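Local coordinates for protein aromatic amino acid beta-eliminating lyase/threonine aldolase (PDB 3LWS) that belongs to the beta-eliminating lyase family, among the pyridoxal phosphate-dependent enzymes of the aminotransferase-like fold, and forms an assembly of two chains, at residues 217-220 with 221-224; 270-273 with 274-277; 348-351 with 352-355. All blocks are in the same frame, centred on the assembly; numbering follows the deposited sequence.

Interaction 1: 217-220 with 221-224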
# COMPACT_ATOMS: atom_id res chain seq x y z
N ALA A 217 3.07 5.11 -15.82
CA ALA A 217 4.05 4.89 -16.89
C ALA A 217 4.38 6.20 -17.60
O ALA A 217 3.57 7.14 -17.67
CB ALA A 217 3.54 3.84 -17.86
N GLY A 218 5.58 6.25 -18.14
CA GLY A 218 6.10 7.45 -18.81
C GLY A 218 7.57 7.32 -19.18
O GLY A 218 8.10 6.21 -19.27
N PRO A 219 8.25 8.46 -19.41
CA PRO A 219 9.70 8.41 -19.72
C PRO A 219 10.51 7.76 -18.59
O PRO A 219 10.11 7.79 -17.41
CB PRO A 219 10.08 9.90 -19.86
CG PRO A 219 8.79 10.62 -20.06
CD PRO A 219 7.76 9.84 -19.32
N ALA A 220 11.68 7.24 -18.96
CA ALA A 220 12.64 6.66 -18.04
C ALA A 220 12.97 7.51 -16.81
O ALA A 220 12.82 7.01 -15.67
CB ALA A 220 13.93 6.26 -18.81
N ALA A 221 13.39 8.77 -17.02
CA ALA A 221 13.79 9.68 -15.91
C ALA A 221 12.62 10.02 -14.98
O ALA A 221 12.77 10.02 -13.77
CB ALA A 221 14.39 10.99 -16.45
N PHE A 222 11.47 10.31 -15.57
CA PHE A 222 10.19 10.47 -14.85
C PHE A 222 9.91 9.27 -13.89
O PHE A 222 9.64 9.44 -12.69
CB PHE A 222 9.07 10.64 -15.87
CG PHE A 222 7.69 10.69 -15.28
CD1 PHE A 222 7.17 11.90 -14.81
CD2 PHE A 222 6.91 9.53 -15.22
CE1 PHE A 222 5.93 11.95 -14.27
CE2 PHE A 222 5.67 9.57 -14.69
CZ PHE A 222 5.16 10.78 -14.18
N CYS A 223 10.00 8.06 -14.43
CA CYS A 223 9.79 6.86 -13.60
C CYS A 223 10.84 6.70 -12.51
O CYS A 223 10.53 6.20 -11.46
CB CYS A 223 9.69 5.59 -14.47
SG CYS A 223 8.19 5.62 -15.47
N GLN A 224 12.08 7.12 -12.75
CA GLN A 224 13.12 7.02 -11.71
C GLN A 224 12.79 7.89 -10.55
O GLN A 224 12.94 7.48 -9.41
CB GLN A 224 14.50 7.43 -12.23
CG GLN A 224 15.14 6.40 -13.12
CD GLN A 224 16.22 7.01 -13.99
OE1 GLN A 224 16.86 8.00 -13.62
NE2 GLN A 224 16.42 6.44 -15.18
O HOH W 1 13.93 4.25 -15.92
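P219 and F222 pack against each other at the start of helix 220-232. P219 is the N-cap residue. Its CD comes 3.8 Å from F222 CB, and the two side chains cross obliquely. CG of F222 stands anti to the backbone N (chi1 175°), which turns the ring back beside the strand end, with its CD2 at 4.2 Å from G218 CA. The F222 ring and C223 are buried on this side. The ring stacks on W82 and meets A78 and I81 of helix 71-86. C223 SG lies beside its own backbone N and approaches G218 N at 3.8 Å, while the side chain touches D64 and V66 of strand 64-68. The segment is the turn from strand 214-218 into the next helix. That strand is the antiparallel member of the seven-stranded sheet, whose strand order is that of the large domain of fold-type I pyridoxal phosphate enzymes. The first helical turn is closed by C223 N, which donates to P219 O at 3.0 Å in a nearly straight bond (165°). The outer side is looser. Q224 N reaches A220 O at 3.0 Å, but this bond is bent to 144°. A water also donates to A220 O, at 3.0 Å, and accepts a weak bond of 3.4 Å from Q224 NE2. A221 and Q224 are exposed here, and CG of Q224 rests 3.5 Å from A220 O.

Interaction 2: 270-273 with 274-277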
# COMPACT_ATOMS: atom_id res chain seq x y z
N GLU A 270 -30.47 1.01 -23.01
CA GLU A 270 -31.61 1.06 -23.89
C GLU A 270 -32.85 0.59 -23.12
O GLU A 270 -33.89 1.23 -23.19
CB GLU A 270 -31.32 0.16 -25.10
CG GLU A 270 -31.82 0.69 -26.41
CD GLU A 270 -31.12 0.06 -27.63
OE1 GLU A 270 -30.24 -0.83 -27.47
OE2 GLU A 270 -31.48 0.49 -28.76
N GLN A 271 -32.70 -0.48 -22.34
CA GLN A 271 -33.78 -0.98 -21.48
C GLN A 271 -34.22 0.05 -20.44
O GLN A 271 -35.40 0.21 -20.18
CB GLN A 271 -33.34 -2.27 -20.76
CG GLN A 271 -33.09 -3.50 -21.65
CD GLN A 271 -34.38 -4.13 -22.21
OE1 GLN A 271 -35.33 -4.45 -21.47
NE2 GLN A 271 -34.40 -4.32 -23.51
N PHE A 272 -33.24 0.74 -19.84
CA PHE A 272 -33.51 1.70 -18.76
C PHE A 272 -34.16 2.96 -19.27
O PHE A 272 -35.10 3.49 -18.66
CB PHE A 272 -32.20 2.07 -18.00
CG PHE A 272 -31.70 1.00 -17.05
CD1 PHE A 272 -32.49 0.56 -16.00
CD2 PHE A 272 -30.40 0.46 -17.18
CE1 PHE A 272 -32.03 -0.43 -15.11
CE2 PHE A 272 -29.93 -0.49 -16.29
CZ PHE A 272 -30.76 -0.94 -15.24
N ASN A 273 -33.68 3.44 -20.42
CA ASN A 273 -34.20 4.65 -21.00
C ASN A 273 -35.64 4.49 -21.46
O ASN A 273 -36.38 5.47 -21.50
CB ASN A 273 -33.32 5.15 -22.14
CG ASN A 273 -32.03 5.80 -21.65
OD1 ASN A 273 -32.05 6.76 -20.89
ND2 ASN A 273 -30.91 5.29 -22.12
N ALA A 274 -36.03 3.26 -21.80
CA ALA A 274 -37.44 2.95 -22.13
C ALA A 274 -38.40 3.11 -20.97
O ALA A 274 -39.59 3.25 -21.19
CB ALA A 274 -37.56 1.52 -22.66
N LEU A 275 -37.89 3.04 -19.74
CA LEU A 275 -38.74 3.16 -18.56
C LEU A 275 -39.22 4.58 -18.30
O LEU A 275 -38.42 5.52 -18.36
CB LEU A 275 -38.00 2.68 -17.32
CG LEU A 275 -37.69 1.21 -17.25
CD1 LEU A 275 -36.73 0.97 -16.07
CD2 LEU A 275 -38.99 0.41 -17.10
N PRO A 276 -40.53 4.75 -18.01
CA PRO A 276 -40.96 6.12 -17.70
C PRO A 276 -40.38 6.56 -16.36
O PRO A 276 -40.38 5.77 -15.41
CB PRO A 276 -42.50 6.03 -17.62
CG PRO A 276 -42.83 4.52 -17.52
CD PRO A 276 -41.55 3.74 -17.65
N GLY A 277 -39.88 7.79 -16.32
CA GLY A 277 -39.26 8.37 -15.12
C GLY A 277 -37.79 7.99 -14.91
O GLY A 277 -37.24 8.22 -13.84
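L275 N donates to F272 O at 3.0 Å, the shorter of the two backbone bonds that span 270-273 and 274-277. The N-H...O angle is 148°. The donor stands well above the carbonyl plane, 60° out of it, as the chain turns at the end of helix 258-273. The same oxygen has CB of L275 against it at 3.3 Å. One bond of helical spacing comes just before: A274 N to E270 O, at 3.3 Å. With CG of L275 beside its backbone N (chi1 -68°), CD1 lies at the edge of the F272 ring, near the ring plane and 4.3 Å from F272 CD1. The ring itself is buried. It meets V278 and T280 of strand 278-281 and F290 and L292 of strand 289-295. The segment connects helix 258-273 to strand 278-281. F272 packs the helix on the four-stranded antiparallel sheet, and the chain enters that sheet by an edge strand, 278-281. N273 ties the helix end to the following strand: OD1 accepts a hydrogen bond from T280 N. ND2 adds a weak bond to E283 O. On the solvent side A274 is exposed, and its CB rests 3.5 Å from Q271 O.

Interaction 3: 348-351 with 352-355; sequences GFAR and LRQA
The R353 guanidinium lies over the backbone of F349 and A350. F349 O sits 3.7 Å above the guanidinium plane, over its centre, and A350 N lies over the same face. NH1 of R353 lies 3.2 Å from A350 CA. The chain of R353 bends at chi3 (-94°), which folds the group back along its own helix. The charge so close to F349 O may polarise this carbonyl. The R351 guanidinium is placed differently. Q354 OE1 is over one of its faces, 3.6 Å from R351 NH1, and A355 N is at its edge, near the plane. The two side chains cross at about a right angle, with the guanidinium and amide planes 46° apart. A bend at chi2 (60°) brings R351 to this position. Its main polar partner is E311 of helix 298-312, which forms a salt bridge with NE. The segment belongs to the last helix of the chain, 342-355. The helix is amphipathic: F349 and L352 are buried, while R353 and Q354 are exposed. The buried pair lies side by side, with CD2 of L352 oblique to the F349 ring and 4.0 Å from F349 CE1. F316 meets the F349 ring edge-to-face, and L305 packs on L352. The backbone bonds run from each residue to the fourth one before it. L352 N to G348 O is 2.7 Å, and R353 N to F349 O and Q354 N to A350 O are both 2.8 Å. The bond from A355 N to R351 O is longer, at 3.3 Å, and weak.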
# COMPACT_ATOMS: atom_id res chain seq x y z
N GLY A 348 -36.60 -10.27 -14.71
CA GLY A 348 -36.21 -9.10 -13.91
C GLY A 348 -36.77 -7.83 -14.50
O GLY A 348 -37.49 -7.07 -13.85
N PHE A 349 -36.48 -7.64 -15.78
CA PHE A 349 -36.86 -6.43 -16.47
C PHE A 349 -38.36 -6.25 -16.59
O PHE A 349 -38.84 -5.12 -16.59
CB PHE A 349 -36.14 -6.31 -17.83
CG PHE A 349 -34.81 -5.60 -17.74
CD1 PHE A 349 -34.77 -4.24 -17.50
CD2 PHE A 349 -33.61 -6.29 -17.86
CE1 PHE A 349 -33.57 -3.56 -17.40
CE2 PHE A 349 -32.40 -5.61 -17.74
CZ PHE A 349 -32.38 -4.25 -17.52
N ALA A 350 -39.13 -7.34 -16.70
CA ALA A 350 -40.60 -7.20 -16.69
C ALA A 350 -41.07 -6.72 -15.30
O ALA A 350 -41.92 -5.82 -15.18
CB ALA A 350 -41.28 -8.52 -17.08
N ARG A 351 -40.48 -7.32 -14.27
CA ARG A 351 -40.79 -6.91 -12.90
C ARG A 351 -40.39 -5.47 -12.61
O ARG A 351 -41.12 -4.74 -11.93
CB ARG A 351 -40.17 -7.84 -11.88
CG ARG A 351 -40.64 -7.55 -10.43
CD ARG A 351 -42.18 -7.69 -10.23
NE ARG A 351 -42.60 -7.13 -8.94
CZ ARG A 351 -42.94 -5.86 -8.72
NH1 ARG A 351 -42.97 -4.96 -9.71
NH2 ARG A 351 -43.28 -5.47 -7.49
N LEU A 352 -39.23 -5.07 -13.13
CA LEU A 352 -38.78 -3.69 -13.04
C LEU A 352 -39.73 -2.80 -13.84
O LEU A 352 -40.13 -1.74 -13.36
CB LEU A 352 -37.32 -3.55 -13.50
CG LEU A 352 -36.75 -2.12 -13.48
CD1 LEU A 352 -36.71 -1.56 -12.04
CD2 LEU A 352 -35.39 -2.08 -14.16
N ARG A 353 -40.12 -3.24 -15.04
CA ARG A 353 -41.11 -2.50 -15.85
C ARG A 353 -42.44 -2.29 -15.11
O ARG A 353 -43.04 -1.23 -15.21
CB ARG A 353 -41.37 -3.20 -17.20
CG ARG A 353 -40.68 -2.54 -18.38
CD ARG A 353 -41.02 -3.16 -19.75
NE ARG A 353 -40.04 -4.17 -20.13
CZ ARG A 353 -40.19 -5.49 -20.04
NH1 ARG A 353 -41.32 -6.05 -19.64
NH2 ARG A 353 -39.19 -6.26 -20.39
N GLN A 354 -42.88 -3.31 -14.36
CA GLN A 354 -44.08 -3.17 -13.51
C GLN A 354 -43.94 -2.08 -12.42
O GLN A 354 -44.91 -1.47 -12.06
CB GLN A 354 -44.43 -4.50 -12.81
CG GLN A 354 -45.28 -5.47 -13.60
CD GLN A 354 -45.71 -6.69 -12.75
OE1 GLN A 354 -45.47 -6.75 -11.53
NE2 GLN A 354 -46.35 -7.65 -13.39
N ALA A 355 -42.73 -1.86 -11.90
CA ALA A 355 -42.48 -0.80 -10.91
C ALA A 355 -42.46 0.62 -11.46
O ALA A 355 -42.76 1.55 -10.73
CB ALA A 355 -41.18 -1.06 -10.16

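In the fold
Each contact is local, so none closes a long loop. The three follow one another along the chain without nesting or crossing. Interaction 1 comes first, where strand 214-218 of the seven-stranded sheet passes into helix 220-232. Interaction 2 follows at the end of helix 258-273, before strand 278-281 of the four-stranded sheet. Interaction 3 lies in the C-terminal helix 342-355. Interaction 1 lies on the opposite side of the chain's centre from the other two, with its centre about 46 Å from that of interaction 2. Interactions 2 and 3 touch. Q271 packs on F349, F272 on L352, and L275 on both L352 and R353, joining helix 258-273 and the loop after it to helix 342-355.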